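Local structure of L-threonine-O-3-phosphate decarboxylase (Porphyromonas gingivalis, 3FKD) at residues A79-A84 with Y102-R107; G89-I94 with E110-F115; N265-V270 with A334-L339; G269-P274 with L281-K286. The protein probably binds pyridoxal 5'-phosphate and acts as a lyase that decarboxylates L-threonine-O-3-phosphate, within the class I and II aminotransferase family. One frame throughout, in Å; residues are numbered along the deposited sequence.

Interaction 1 of 4, residues A79-A84 with Y102-R107; sequences AFYQIA and YEDACR
Phe80 and Tyr102 form the aromatic part of this helix-helix contact, a T-shaped pair in which the edge of the Tyr102 ring meets the face of Phe80. The planes stand at 77° and the centroids are 5.1 Å apart, with Tyr102 CE1 closest to Phe80 CZ at 3.6 Å, toward the rim of the phenyl ring.

A CH-pi contact follows on the next residue. Ala105 CB sits 4.0 Å from the Tyr81 ring centroid, over the middle of the ring. Tyr81 has CG anti to its carbonyl carbon (chi1 -80°), and this carries the ring across to Ala105 and its hydroxyl beside Asp104, where OH lies 3.2 Å from Asp104 CB. That hydroxyl is hydrogen-bonded to Glu101, and the Tyr102 hydroxyl to Asp166.

Small side chains fill the middle: Ala84 CB comes 3.7 Å from Ala105 CB, which also meets Phe80 O, and such short side chains allow the axes to approach to 8.4 Å.

No hydrogen bond links the two segments. They belong to helices 75-86 and 100-108, which run at 32° to each other; Phe80 and Tyr102 both rest on Trp134 of strand 132-136, while Phe80 also reaches strand 189-194.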
loop_
_atom_site.group_PDB
_atom_site.type_symbol
_atom_site.label_atom_id
_atom_site.label_comp_id
_atom_site.label_asym_id
_atom_site.label_seq_id
_atom_site.Cartn_x
_atom_site.Cartn_y
_atom_site.Cartn_z
ATOM N N ALA A 79 -7.464 4.277 2.152
ATOM C CA ALA A 79 -8.170 5.221 3.020
ATOM C C ALA A 79 -9.572 4.761 3.470
ATOM O O ALA A 79 -9.974 5.084 4.566
ATOM C CB ALA A 79 -8.254 6.586 2.372
ATOM N N PHE A 80 -10.310 4.038 2.616
ATOM C CA PHE A 80 -11.688 3.635 2.932
ATOM C C PHE A 80 -11.673 2.583 4.030
ATOM O O PHE A 80 -12.476 2.611 4.953
ATOM C CB PHE A 80 -12.418 3.084 1.699
ATOM C CG PHE A 80 -12.598 4.084 0.630
ATOM C CD1 PHE A 80 -13.100 5.343 0.925
ATOM C CD2 PHE A 80 -12.262 3.787 -0.670
ATOM C CE1 PHE A 80 -13.248 6.267 -0.044
ATOM C CE2 PHE A 80 -12.426 4.708 -1.658
ATOM C CZ PHE A 80 -12.916 5.945 -1.350
ATOM N N TYR A 81 -10.732 1.661 3.879
ATOM C CA TYR A 81 -10.424 0.631 4.833
ATOM C C TYR A 81 -9.851 1.185 6.155
ATOM O O TYR A 81 -10.221 0.732 7.248
ATOM C CB TYR A 81 -9.426 -0.289 4.163
ATOM C CG TYR A 81 -10.071 -1.262 3.220
ATOM C CD1 TYR A 81 -10.570 -2.490 3.681
ATOM C CD2 TYR A 81 -10.224 -0.962 1.883
ATOM C CE1 TYR A 81 -11.175 -3.386 2.825
ATOM C CE2 TYR A 81 -10.801 -1.867 1.018
ATOM C CZ TYR A 81 -11.274 -3.075 1.505
ATOM O OH TYR A 81 -11.861 -3.959 0.641
ATOM N N GLN A 82 -8.925 2.140 6.077
ATOM C CA GLN A 82 -8.416 2.677 7.316
ATOM C C GLN A 82 -9.504 3.399 8.122
ATOM O O GLN A 82 -9.439 3.444 9.355
ATOM C CB GLN A 82 -7.208 3.586 7.094
ATOM C CG GLN A 82 -6.121 3.389 8.165
ATOM C CD GLN A 82 -5.143 4.546 8.249
ATOM O OE1 GLN A 82 -4.480 4.900 7.272
ATOM N NE2 GLN A 82 -5.045 5.141 9.424
ATOM N N ILE A 83 -10.475 3.991 7.422
ATOM C CA ILE A 83 -11.586 4.713 8.060
ATOM C C ILE A 83 -12.575 3.724 8.708
ATOM O O ILE A 83 -12.945 3.875 9.870
ATOM C CB ILE A 83 -12.343 5.598 7.028
ATOM C CG1 ILE A 83 -11.487 6.794 6.559
ATOM C CG2 ILE A 83 -13.685 6.073 7.577
ATOM C CD1 ILE A 83 -12.231 7.687 5.560
ATOM N N ALA A 84 -12.995 2.729 7.933
ATOM C CA ALA A 84 -13.762 1.582 8.409
ATOM C C ALA A 84 -13.138 0.990 9.652
ATOM O O ALA A 84 -13.834 0.814 10.646
ATOM C CB ALA A 84 -13.853 0.526 7.346
ATOM N N TYR A 102 -16.510 0.655 -0.622
ATOM C CA TYR A 102 -17.103 1.174 0.606
ATOM C C TYR A 102 -17.700 0.001 1.367
ATOM O O TYR A 102 -17.463 -0.160 2.574
ATOM C CB TYR A 102 -18.165 2.252 0.385
ATOM C CG TYR A 102 -17.856 3.254 -0.693
ATOM C CD1 TYR A 102 -16.535 3.695 -0.928
ATOM C CD2 TYR A 102 -18.892 3.781 -1.487
ATOM C CE1 TYR A 102 -16.266 4.633 -1.934
ATOM C CE2 TYR A 102 -18.639 4.700 -2.489
ATOM C CZ TYR A 102 -17.316 5.129 -2.724
ATOM O OH TYR A 102 -17.069 6.043 -3.727
ATOM N N GLU A 103 -18.435 -0.838 0.640
ATOM C CA GLU A 103 -19.055 -1.996 1.249
ATOM C C GLU A 103 -18.011 -2.938 1.863
ATOM O O GLU A 103 -18.116 -3.294 3.031
ATOM C CB GLU A 103 -19.916 -2.754 0.255
ATOM C CG GLU A 103 -21.060 -3.499 0.905
ATOM C CD GLU A 103 -21.722 -4.536 -0.023
ATOM O OE1 GLU A 103 -22.129 -4.184 -1.156
ATOM O OE2 GLU A 103 -21.840 -5.718 0.399
ATOM N N ASP A 104 -17.019 -3.332 1.065
ATOM C CA ASP A 104 -16.036 -4.310 1.490
ATOM C C ASP A 104 -15.344 -3.828 2.733
ATOM O O ASP A 104 -15.128 -4.610 3.642
ATOM C CB ASP A 104 -15.005 -4.592 0.401
ATOM C CG ASP A 104 -15.623 -5.160 -0.858
ATOM O OD1 ASP A 104 -16.686 -5.836 -0.755
ATOM O OD2 ASP A 104 -15.054 -4.928 -1.955
ATOM N N ALA A 105 -15.031 -2.534 2.781
ATOM C CA ALA A 105 -14.411 -1.958 3.978
ATOM C C ALA A 105 -15.278 -2.115 5.215
ATOM O O ALA A 105 -14.816 -2.589 6.257
ATOM C CB ALA A 105 -14.049 -0.488 3.778
ATOM N N CYS A 106 -16.515 -1.663 5.087
ATOM C CA CYS A 106 -17.488 -1.679 6.155
ATOM C C CYS A 106 -17.730 -3.107 6.658
ATOM O O CYS A 106 -17.986 -3.321 7.837
ATOM C CB CYS A 106 -18.799 -1.072 5.664
ATOM S SG CYS A 106 -18.900 0.737 5.783
ATOM N N ARG A 107 -17.681 -4.080 5.756
ATOM C CA ARG A 107 -17.918 -5.461 6.133
ATOM C C ARG A 107 -16.682 -5.961 6.877
ATOM O O ARG A 107 -16.779 -6.466 7.993
ATOM C CB ARG A 107 -18.229 -6.341 4.910
ATOM C CG ARG A 107 -18.097 -7.850 5.196
ATOM C CD ARG A 107 -18.131 -8.708 3.960
ATOM N NE ARG A 107 -16.982 -8.400 3.108
ATOM C CZ ARG A 107 -16.707 -8.976 1.931
ATOM N NH1 ARG A 107 -17.492 -9.936 1.442
ATOM N NH2 ARG A 107 -15.624 -8.596 1.245
#

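Interaction 2 of 4, residues G89-I94 with E110-F115; sequences GSRSLI and EHEVCF
One face of the His111 ring is covered by the backbone of Ser90, whose N lies 4.2 Å above the plane and over the ring centre, while Ser90 CB stands 3.5 Å from His111 NE2. The contact pairs the parallel strands 91-96 and 112-117 of a beta-alpha-beta crossover, joined by helix 100-108. The Arg91 guanidinium receives Glu112 OE1 at its edge, NE to OE1 being 3.3 Å; the two chains lie alongside each other, but the planes are 75° apart, and the salt bridge is made through weak hydrogen bonds from NE and NH2. The Phe115 ring has Val113 CG1 of its own strand over one face, offset toward the rim.

The register pairs Arg91 with Glu112 and continues to Ile94 with Phe115. Ser92 bonds twice to the neighbouring strand: its N donates to Glu112 O (2.9 Å) and its O accepts from Cys114 N (2.7 Å). Ser92 OG has its hydrogen-bond partner in Trp134 NE1, on strand 132-136.

Strand 112-117 is one of the two edge strands of the chain's mixed seven-stranded sheet. The straightest ladder bond is Ile94 N to Cys114 O, at 171°, and beside it Ile94 CD1 touches Val113 CG1 at 3.5 Å.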
loop_
_atom_site.group_PDB
_atom_site.type_symbol
_atom_site.label_atom_id
_atom_site.label_comp_id
_atom_site.label_asym_id
_atom_site.label_seq_id
_atom_site.Cartn_x
_atom_site.Cartn_y
_atom_site.Cartn_z
ATOM N N GLY A 89 -17.009 -0.474 15.344
ATOM C CA GLY A 89 -18.381 -0.602 15.800
ATOM C C GLY A 89 -19.517 -0.156 14.863
ATOM O O GLY A 89 -20.668 -0.567 15.040
ATOM N N SER A 90 -19.197 0.647 13.857
ATOM C CA SER A 90 -20.163 1.615 13.358
ATOM C C SER A 90 -21.303 1.114 12.454
ATOM O O SER A 90 -21.273 -0.002 11.928
ATOM C CB SER A 90 -19.437 2.835 12.761
ATOM O OG SER A 90 -18.621 3.476 13.756
ATOM N N ARG A 91 -22.331 1.954 12.342
ATOM C CA ARG A 91 -23.444 1.742 11.421
ATOM C C ARG A 91 -23.275 2.668 10.232
ATOM O O ARG A 91 -23.135 3.883 10.379
ATOM C CB ARG A 91 -24.780 1.967 12.131
ATOM C CG ARG A 91 -24.947 0.984 13.290
ATOM C CD ARG A 91 -26.154 1.214 14.172
ATOM N NE ARG A 91 -26.169 0.155 15.185
ATOM C CZ ARG A 91 -26.974 0.106 16.247
ATOM N NH1 ARG A 91 -27.873 1.071 16.461
ATOM N NH2 ARG A 91 -26.880 -0.920 17.089
ATOM N N SER A 92 -23.279 2.060 9.055
ATOM C CA SER A 92 -23.047 2.776 7.814
ATOM C C SER A 92 -24.211 2.669 6.841
ATOM O O SER A 92 -24.700 1.571 6.558
ATOM C CB SER A 92 -21.750 2.290 7.151
ATOM O OG SER A 92 -20.658 2.743 7.900
ATOM N N LEU A 93 -24.628 3.837 6.360
ATOM C CA LEU A 93 -25.570 4.007 5.269
ATOM C C LEU A 93 -24.771 4.155 3.984
ATOM O O LEU A 93 -23.978 5.081 3.847
ATOM C CB LEU A 93 -26.417 5.279 5.495
ATOM C CG LEU A 93 -27.635 5.565 4.581
ATOM C CD1 LEU A 93 -28.596 4.377 4.553
ATOM C CD2 LEU A 93 -28.378 6.832 4.976
ATOM N N ILE A 94 -24.966 3.248 3.045
ATOM C CA ILE A 94 -24.266 3.325 1.778
ATOM C C ILE A 94 -25.255 3.440 0.580
ATOM O O ILE A 94 -26.123 2.598 0.399
ATOM C CB ILE A 94 -23.374 2.093 1.604
ATOM C CG1 ILE A 94 -22.373 1.964 2.776
ATOM C CG2 ILE A 94 -22.680 2.135 0.285
ATOM C CD1 ILE A 94 -21.525 0.697 2.750
ATOM N N GLU A 110 -16.809 -5.104 10.209
ATOM C CA GLU A 110 -18.093 -5.433 10.847
ATOM C C GLU A 110 -18.970 -4.227 11.236
ATOM O O GLU A 110 -19.460 -4.130 12.360
ATOM C CB GLU A 110 -17.876 -6.391 12.026
ATOM C CG GLU A 110 -17.467 -7.809 11.605
ATOM C CD GLU A 110 -16.564 -8.526 12.646
ATOM O OE1 GLU A 110 -16.283 -7.935 13.731
ATOM O OE2 GLU A 110 -16.135 -9.680 12.367
ATOM N N HIS A 111 -19.114 -3.304 10.284
ATOM C CA HIS A 111 -20.110 -2.246 10.303
ATOM C C HIS A 111 -21.472 -2.898 10.045
ATOM O O HIS A 111 -21.561 -3.876 9.306
ATOM C CB HIS A 111 -19.814 -1.236 9.168
ATOM C CG HIS A 111 -18.809 -0.170 9.516
ATOM N ND1 HIS A 111 -17.501 -0.449 9.874
ATOM C CD2 HIS A 111 -18.920 1.182 9.540
ATOM C CE1 HIS A 111 -16.858 0.680 10.112
ATOM N NE2 HIS A 111 -17.696 1.682 9.919
ATOM N N GLU A 112 -22.532 -2.372 10.639
ATOM C CA GLU A 112 -23.878 -2.739 10.189
ATOM C C GLU A 112 -24.245 -1.859 9.003
ATOM O O GLU A 112 -24.342 -0.646 9.135
ATOM C CB GLU A 112 -24.905 -2.603 11.305
ATOM C CG GLU A 112 -24.542 -3.386 12.577
ATOM C CD GLU A 112 -25.614 -3.335 13.657
ATOM O OE1 GLU A 112 -25.265 -3.013 14.828
ATOM O OE2 GLU A 112 -26.796 -3.623 13.327
ATOM N N VAL A 113 -24.430 -2.477 7.842
ATOM C CA VAL A 113 -24.591 -1.754 6.595
ATOM C C VAL A 113 -26.041 -1.628 6.043
ATOM O O VAL A 113 -26.674 -2.614 5.675
ATOM C CB VAL A 113 -23.604 -2.305 5.508
ATOM C CG1 VAL A 113 -23.752 -1.535 4.203
ATOM C CG2 VAL A 113 -22.178 -2.173 5.988
ATOM N N CYS A 114 -26.530 -0.393 5.986
ATOM C CA CYS A 114 -27.801 -0.052 5.366
ATOM C C CYS A 114 -27.667 0.441 3.925
ATOM O O CYS A 114 -26.874 1.357 3.623
ATOM C CB CYS A 114 -28.461 1.078 6.142
ATOM S SG CYS A 114 -28.947 0.655 7.781
ATOM N N PHE A 115 -28.481 -0.096 3.029
ATOM C CA PHE A 115 -28.413 0.389 1.673
ATOM C C PHE A 115 -29.464 1.450 1.359
ATOM O O PHE A 115 -30.407 1.664 2.118
ATOM C CB PHE A 115 -28.389 -0.764 0.688
ATOM C CG PHE A 115 -27.154 -1.598 0.806
ATOM C CD1 PHE A 115 -25.955 -1.160 0.245
ATOM C CD2 PHE A 115 -27.173 -2.792 1.506
ATOM C CE1 PHE A 115 -24.819 -1.886 0.349
ATOM C CE2 PHE A 115 -26.026 -3.528 1.634
ATOM C CZ PHE A 115 -24.833 -3.065 1.054
#

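Interaction 3 of 4, residues N265-V270 with A334-L339; sequences NRLDGV and ALETFL
Leu267 and Leu335 meet because Leu335 has its CG swung away from the backbone N (chi1 -176°), which presents CG and CD2 to Leu267. The Leu267 side chain, with chi1 at -99°, makes its closest approach through CD2, 3.9 Å from Leu335 CG and 4.2 Å from Leu339 CD1. One turn further on, Leu339 turns its CG beside the backbone N (chi1 -68°). Both its methyls face Val270 CG1, CD1 and CD2 each 3.9 Å from that atom. CD1 also packs against the backbone, 3.2 Å from Asp268 O.

Leu335 and Leu339 are four residues apart and so present neighbouring turns of helix 325-339 to the chain that leaves helix 250-266 and enters strand 270-272. Leu335 also rests on Leu282 and Leu292, which places the contact at the border of an apolar layer between this helix, strand 279-284 and helix 289-298.

No hydrogen bond or salt bridge crosses between the segments. The fit therefore rests on the shapes of methyl groups and on burial, 263 Å² in all, without any directional bond to fix one branch against another; Glu336 and Asp268 flank it as solvent-exposed residues.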
loop_
_atom_site.group_PDB
_atom_site.type_symbol
_atom_site.label_atom_id
_atom_site.label_comp_id
_atom_site.label_asym_id
_atom_site.label_seq_id
_atom_site.Cartn_x
_atom_site.Cartn_y
_atom_site.Cartn_z
ATOM N N ASN A 265 -28.647 6.456 -27.481
ATOM C CA ASN A 265 -30.063 6.293 -27.246
ATOM C C ASN A 265 -30.783 6.018 -28.586
ATOM O O ASN A 265 -31.731 5.220 -28.663
ATOM C CB ASN A 265 -30.646 7.505 -26.522
ATOM C CG ASN A 265 -30.360 7.497 -25.025
ATOM O OD1 ASN A 265 -30.379 6.457 -24.381
ATOM N ND2 ASN A 265 -30.106 8.674 -24.467
ATOM N N ARG A 266 -30.302 6.647 -29.647
ATOM C CA ARG A 266 -30.889 6.435 -30.955
ATOM C C ARG A 266 -30.924 4.965 -31.288
ATOM O O ARG A 266 -31.800 4.514 -32.039
ATOM C CB ARG A 266 -30.089 7.141 -32.038
ATOM C CG ARG A 266 -30.385 8.593 -32.139
ATOM C CD ARG A 266 -29.925 9.038 -33.463
ATOM N NE ARG A 266 -30.372 10.392 -33.742
ATOM C CZ ARG A 266 -29.953 11.101 -34.773
ATOM N NH1 ARG A 266 -29.084 10.571 -35.627
ATOM N NH2 ARG A 266 -30.414 12.325 -34.939
ATOM N N LEU A 267 -29.949 4.226 -30.768
ATOM C CA LEU A 267 -29.903 2.800 -31.024
ATOM C C LEU A 267 -31.141 2.171 -30.432
ATOM O O LEU A 267 -31.634 2.623 -29.396
ATOM C CB LEU A 267 -28.623 2.160 -30.462
ATOM C CG LEU A 267 -27.541 1.959 -31.537
ATOM C CD1 LEU A 267 -27.370 3.222 -32.347
ATOM C CD2 LEU A 267 -26.215 1.473 -30.956
ATOM N N ASP A 268 -31.666 1.157 -31.114
ATOM C CA ASP A 268 -32.780 0.389 -30.573
ATOM C C ASP A 268 -32.337 -0.882 -29.839
ATOM O O ASP A 268 -31.584 -1.702 -30.371
ATOM C CB ASP A 268 -33.805 0.068 -31.652
ATOM C CG ASP A 268 -34.995 1.036 -31.634
ATOM O OD1 ASP A 268 -35.176 1.827 -32.617
ATOM O OD2 ASP A 268 -35.742 1.007 -30.614
ATOM N N GLY A 269 -32.816 -1.033 -28.609
ATOM C CA GLY A 269 -32.493 -2.192 -27.822
ATOM C C GLY A 269 -31.578 -1.809 -26.680
ATOM O O GLY A 269 -31.245 -2.659 -25.850
ATOM N N VAL A 270 -31.156 -0.542 -26.657
ATOM C CA VAL A 270 -30.347 -0.030 -25.569
ATOM C C VAL A 270 -30.814 1.311 -25.037
ATOM O O VAL A 270 -31.195 2.203 -25.786
ATOM C CB VAL A 270 -28.841 0.060 -25.899
ATOM C CG1 VAL A 270 -28.362 -1.220 -26.492
ATOM C CG2 VAL A 270 -28.533 1.253 -26.814
ATOM N N ALA A 334 -19.770 -0.973 -33.641
ATOM C CA ALA A 334 -19.475 -2.176 -32.899
ATOM C C ALA A 334 -20.738 -2.642 -32.188
ATOM O O ALA A 334 -21.111 -3.802 -32.266
ATOM C CB ALA A 334 -18.369 -1.909 -31.905
ATOM N N LEU A 335 -21.404 -1.729 -31.502
ATOM C CA LEU A 335 -22.609 -2.067 -30.758
ATOM C C LEU A 335 -23.829 -2.435 -31.674
ATOM O O LEU A 335 -24.475 -3.491 -31.508
ATOM C CB LEU A 335 -22.935 -0.922 -29.790
ATOM C CG LEU A 335 -24.118 -1.097 -28.839
ATOM C CD1 LEU A 335 -24.015 -2.411 -28.132
ATOM C CD2 LEU A 335 -24.164 0.070 -27.871
ATOM N N GLU A 336 -24.129 -1.551 -32.616
ATOM C CA GLU A 336 -25.174 -1.769 -33.604
ATOM C C GLU A 336 -25.050 -3.162 -34.199
ATOM O O GLU A 336 -26.031 -3.896 -34.331
ATOM C CB GLU A 336 -25.069 -0.720 -34.708
ATOM C CG GLU A 336 -26.337 -0.570 -35.465
ATOM C CD GLU A 336 -26.492 0.825 -36.074
ATOM O OE1 GLU A 336 -25.527 1.644 -35.954
ATOM O OE2 GLU A 336 -27.583 1.090 -36.660
ATOM N N THR A 337 -23.826 -3.525 -34.539
ATOM C CA THR A 337 -23.548 -4.835 -35.081
ATOM C C THR A 337 -23.939 -5.955 -34.112
ATOM O O THR A 337 -24.435 -7.014 -34.513
ATOM C CB THR A 337 -22.072 -4.921 -35.437
ATOM O OG1 THR A 337 -21.836 -4.024 -36.521
ATOM C CG2 THR A 337 -21.705 -6.313 -35.878
ATOM N N PHE A 338 -23.698 -5.709 -32.832
ATOM C CA PHE A 338 -24.115 -6.631 -31.801
ATOM C C PHE A 338 -25.645 -6.786 -31.821
ATOM O O PHE A 338 -26.175 -7.865 -32.017
ATOM C CB PHE A 338 -23.644 -6.167 -30.421
ATOM C CG PHE A 338 -24.074 -7.089 -29.291
ATOM C CD1 PHE A 338 -23.459 -8.325 -29.111
ATOM C CD2 PHE A 338 -25.098 -6.726 -28.421
ATOM C CE1 PHE A 338 -23.847 -9.167 -28.085
ATOM C CE2 PHE A 338 -25.494 -7.572 -27.397
ATOM C CZ PHE A 338 -24.873 -8.793 -27.230
ATOM N N LEU A 339 -26.338 -5.682 -31.631
ATOM C CA LEU A 339 -27.764 -5.709 -31.481
ATOM C C LEU A 339 -28.415 -6.541 -32.577
ATOM O O LEU A 339 -29.349 -7.305 -32.310
ATOM C CB LEU A 339 -28.307 -4.287 -31.474
ATOM C CG LEU A 339 -27.880 -3.498 -30.231
ATOM C CD1 LEU A 339 -28.374 -2.046 -30.292
ATOM C CD2 LEU A 339 -28.358 -4.221 -28.950
#

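Interaction 4 of 4, residues G269-P274 with L281-K286; sequences GVEVHP and LLRLKK
Glu271 and Arg283 lie side by side and point the same way, on the opposite face of the sheet from Val270, Val272, Leu282 and Leu284. Their flat ends are turned 86° to each other, and the approach is made through carbon, Glu271 OE1 lying 3.8 Å from Arg283 CD. Glu271 OE1 stays 4.7 Å from Arg283 NE, too far for a hydrogen bond, though the opposite charges may still attract; Arg283 NE is hydrogen-bonded to Tyr317 instead.

On the other face the apolar side chains are paired. Leu284 runs alongside Val270, its CD2 3.6 Å from Val270 CG1, whereas Leu282 crosses Val272 at an angle and meets Val272 CG2 with its CB at 3.5 Å. Leu282 continues to Leu335 of helix 325-339, and Val272 to Ile261 and Leu264 of helix 250-266.

Lys285 arches over Gly269. Its chain, bent at chi2 and chi3, brings NZ to 3.4 Å from Gly269 CA, a contact without a hydrogen bond, while its backbone N donates to Gly269 O.

At the other end His273 N donates to Leu281 O at 2.9 Å, while the His273 ring turns to its own segment, ND1 donating to Pro274 O at 2.8 Å.

Between these ends, Glu271 and Arg283 form a hydrogen-bonded pair, with Arg283 N to Glu271 O nearly linear at 175°. Val270 with Leu284 and Val272 with Leu282 are non-hydrogen-bonded pairs. This alternation marks an antiparallel beta hairpin, in which 270-272 is an edge strand of a mixed five-stranded sheet covered on its Val-Leu face by helices.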
loop_
_atom_site.group_PDB
_atom_site.type_symbol
_atom_site.label_atom_id
_atom_site.label_comp_id
_atom_site.label_asym_id
_atom_site.label_seq_id
_atom_site.Cartn_x
_atom_site.Cartn_y
_atom_site.Cartn_z
ATOM N N GLY A 269 -32.816 -1.033 -28.609
ATOM C CA GLY A 269 -32.493 -2.192 -27.822
ATOM C C GLY A 269 -31.578 -1.809 -26.680
ATOM O O GLY A 269 -31.245 -2.659 -25.850
ATOM N N VAL A 270 -31.156 -0.542 -26.657
ATOM C CA VAL A 270 -30.347 -0.030 -25.569
ATOM C C VAL A 270 -30.814 1.311 -25.037
ATOM O O VAL A 270 -31.195 2.203 -25.786
ATOM C CB VAL A 270 -28.841 0.060 -25.899
ATOM C CG1 VAL A 270 -28.362 -1.220 -26.492
ATOM C CG2 VAL A 270 -28.533 1.253 -26.814
ATOM N N GLU A 271 -30.721 1.436 -23.724
ATOM C CA GLU A 271 -31.133 2.613 -22.999
ATOM C C GLU A 271 -29.944 3.155 -22.167
ATOM O O GLU A 271 -29.316 2.406 -21.419
ATOM C CB GLU A 271 -32.301 2.205 -22.100
ATOM C CG GLU A 271 -32.554 3.114 -20.913
ATOM C CD GLU A 271 -33.843 2.753 -20.165
ATOM O OE1 GLU A 271 -33.911 1.652 -19.539
ATOM O OE2 GLU A 271 -34.782 3.588 -20.199
ATOM N N VAL A 272 -29.622 4.436 -22.293
ATOM C CA VAL A 272 -28.559 5.000 -21.464
ATOM C C VAL A 272 -29.075 5.775 -20.253
ATOM O O VAL A 272 -29.753 6.800 -20.406
ATOM C CB VAL A 272 -27.564 5.875 -22.273
ATOM C CG1 VAL A 272 -26.778 6.787 -21.368
ATOM C CG2 VAL A 272 -26.602 4.998 -23.044
ATOM N N HIS A 273 -28.748 5.290 -19.053
ATOM C CA HIS A 273 -29.127 5.984 -17.817
ATOM C C HIS A 273 -28.521 7.394 -17.762
ATOM O O HIS A 273 -27.310 7.550 -17.937
ATOM C CB HIS A 273 -28.712 5.169 -16.592
ATOM C CG HIS A 273 -29.254 5.710 -15.304
ATOM N ND1 HIS A 273 -28.825 6.902 -14.755
ATOM C CD2 HIS A 273 -30.202 5.230 -14.459
ATOM C CE1 HIS A 273 -29.483 7.131 -13.631
ATOM N NE2 HIS A 273 -30.324 6.133 -13.428
ATOM N N PRO A 274 -29.348 8.433 -17.538
ATOM C CA PRO A 274 -28.806 9.800 -17.470
ATOM C C PRO A 274 -27.590 9.932 -16.566
ATOM O O PRO A 274 -27.533 9.274 -15.526
ATOM C CB PRO A 274 -29.981 10.604 -16.902
ATOM C CG PRO A 274 -31.164 9.940 -17.543
ATOM C CD PRO A 274 -30.820 8.441 -17.497
ATOM N N LEU A 281 -23.965 4.518 -17.068
ATOM C CA LEU A 281 -24.538 3.186 -17.255
ATOM C C LEU A 281 -25.363 3.090 -18.597
ATOM O O LEU A 281 -26.137 3.988 -18.956
ATOM C CB LEU A 281 -25.414 2.870 -16.030
ATOM C CG LEU A 281 -25.005 2.008 -14.828
ATOM C CD1 LEU A 281 -23.550 1.642 -14.680
ATOM C CD2 LEU A 281 -25.509 2.642 -13.551
ATOM N N LEU A 282 -25.171 2.023 -19.359
ATOM C CA LEU A 282 -26.190 1.674 -20.326
ATOM C C LEU A 282 -26.837 0.290 -20.073
ATOM O O LEU A 282 -26.187 -0.666 -19.612
ATOM C CB LEU A 282 -25.718 1.875 -21.771
ATOM C CG LEU A 282 -25.044 0.829 -22.656
ATOM C CD1 LEU A 282 -25.725 -0.566 -22.621
ATOM C CD2 LEU A 282 -25.040 1.397 -24.081
ATOM N N ARG A 283 -28.136 0.217 -20.362
ATOM C CA ARG A 283 -28.918 -1.014 -20.192
ATOM C C ARG A 283 -29.225 -1.669 -21.525
ATOM O O ARG A 283 -29.726 -1.014 -22.448
ATOM C CB ARG A 283 -30.239 -0.699 -19.497
ATOM C CG ARG A 283 -30.790 -1.825 -18.655
ATOM C CD ARG A 283 -32.206 -1.508 -18.238
ATOM N NE ARG A 283 -32.468 -2.020 -16.896
ATOM C CZ ARG A 283 -33.255 -3.051 -16.630
ATOM N NH1 ARG A 283 -33.426 -3.461 -15.381
ATOM N NH2 ARG A 283 -33.869 -3.675 -17.628
ATOM N N LEU A 284 -28.895 -2.946 -21.642
ATOM C CA LEU A 284 -29.375 -3.720 -22.767
ATOM C C LEU A 284 -30.820 -4.129 -22.512
ATOM O O LEU A 284 -31.102 -4.718 -21.485
ATOM C CB LEU A 284 -28.523 -4.955 -22.959
ATOM C CG LEU A 284 -27.051 -4.651 -23.186
ATOM C CD1 LEU A 284 -26.358 -5.871 -23.732
ATOM C CD2 LEU A 284 -26.927 -3.539 -24.172
ATOM N N LYS A 285 -31.731 -3.779 -23.427
ATOM C CA LYS A 285 -33.107 -4.305 -23.417
ATOM C C LYS A 285 -33.069 -5.834 -23.482
ATOM O O LYS A 285 -33.703 -6.510 -22.687
ATOM C CB LYS A 285 -33.914 -3.731 -24.580
ATOM C CG LYS A 285 -35.051 -4.640 -25.073
ATOM C CD LYS A 285 -35.307 -4.515 -26.616
ATOM C CE LYS A 285 -35.994 -3.207 -27.018
ATOM N NZ LYS A 285 -35.769 -2.898 -28.450
ATOM N N LYS A 286 -32.291 -6.382 -24.407
ATOM C CA LYS A 286 -32.040 -7.827 -24.439
ATOM C C LYS A 286 -30.544 -8.121 -24.654
ATOM O O LYS A 286 -29.829 -7.326 -25.256
ATOM C CB LYS A 286 -32.871 -8.502 -25.550
ATOM C CG LYS A 286 -34.409 -8.233 -25.503
ATOM C CD LYS A 286 -35.172 -9.127 -24.482
ATOM C CE LYS A 286 -36.594 -8.572 -24.158
ATOM N NZ LYS A 286 -37.525 -8.441 -25.337
#

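From the N terminus, interactions 1 and 2 come first and cross: their segments alternate as 79-84, 89-94, 102-107 and 110-115. Interaction 1 joins two helices and closes a loop through strand 91-96; interaction 2 closes an overlapping loop through helix 100-108. They touch where Cys106 packs on Ser92 and Val113, binding this helical layer to the edge of the seven-stranded sheet. Much later, interactions 3 and 4 start together and share Gly269 and Val270. The hairpin of interaction 4 closes a short loop within the long one that interaction 3 closes at helix 325-339. Asn265 OD1 to Val272 N links them. The two pairs remain at least about 13 Å apart, nearest atoms.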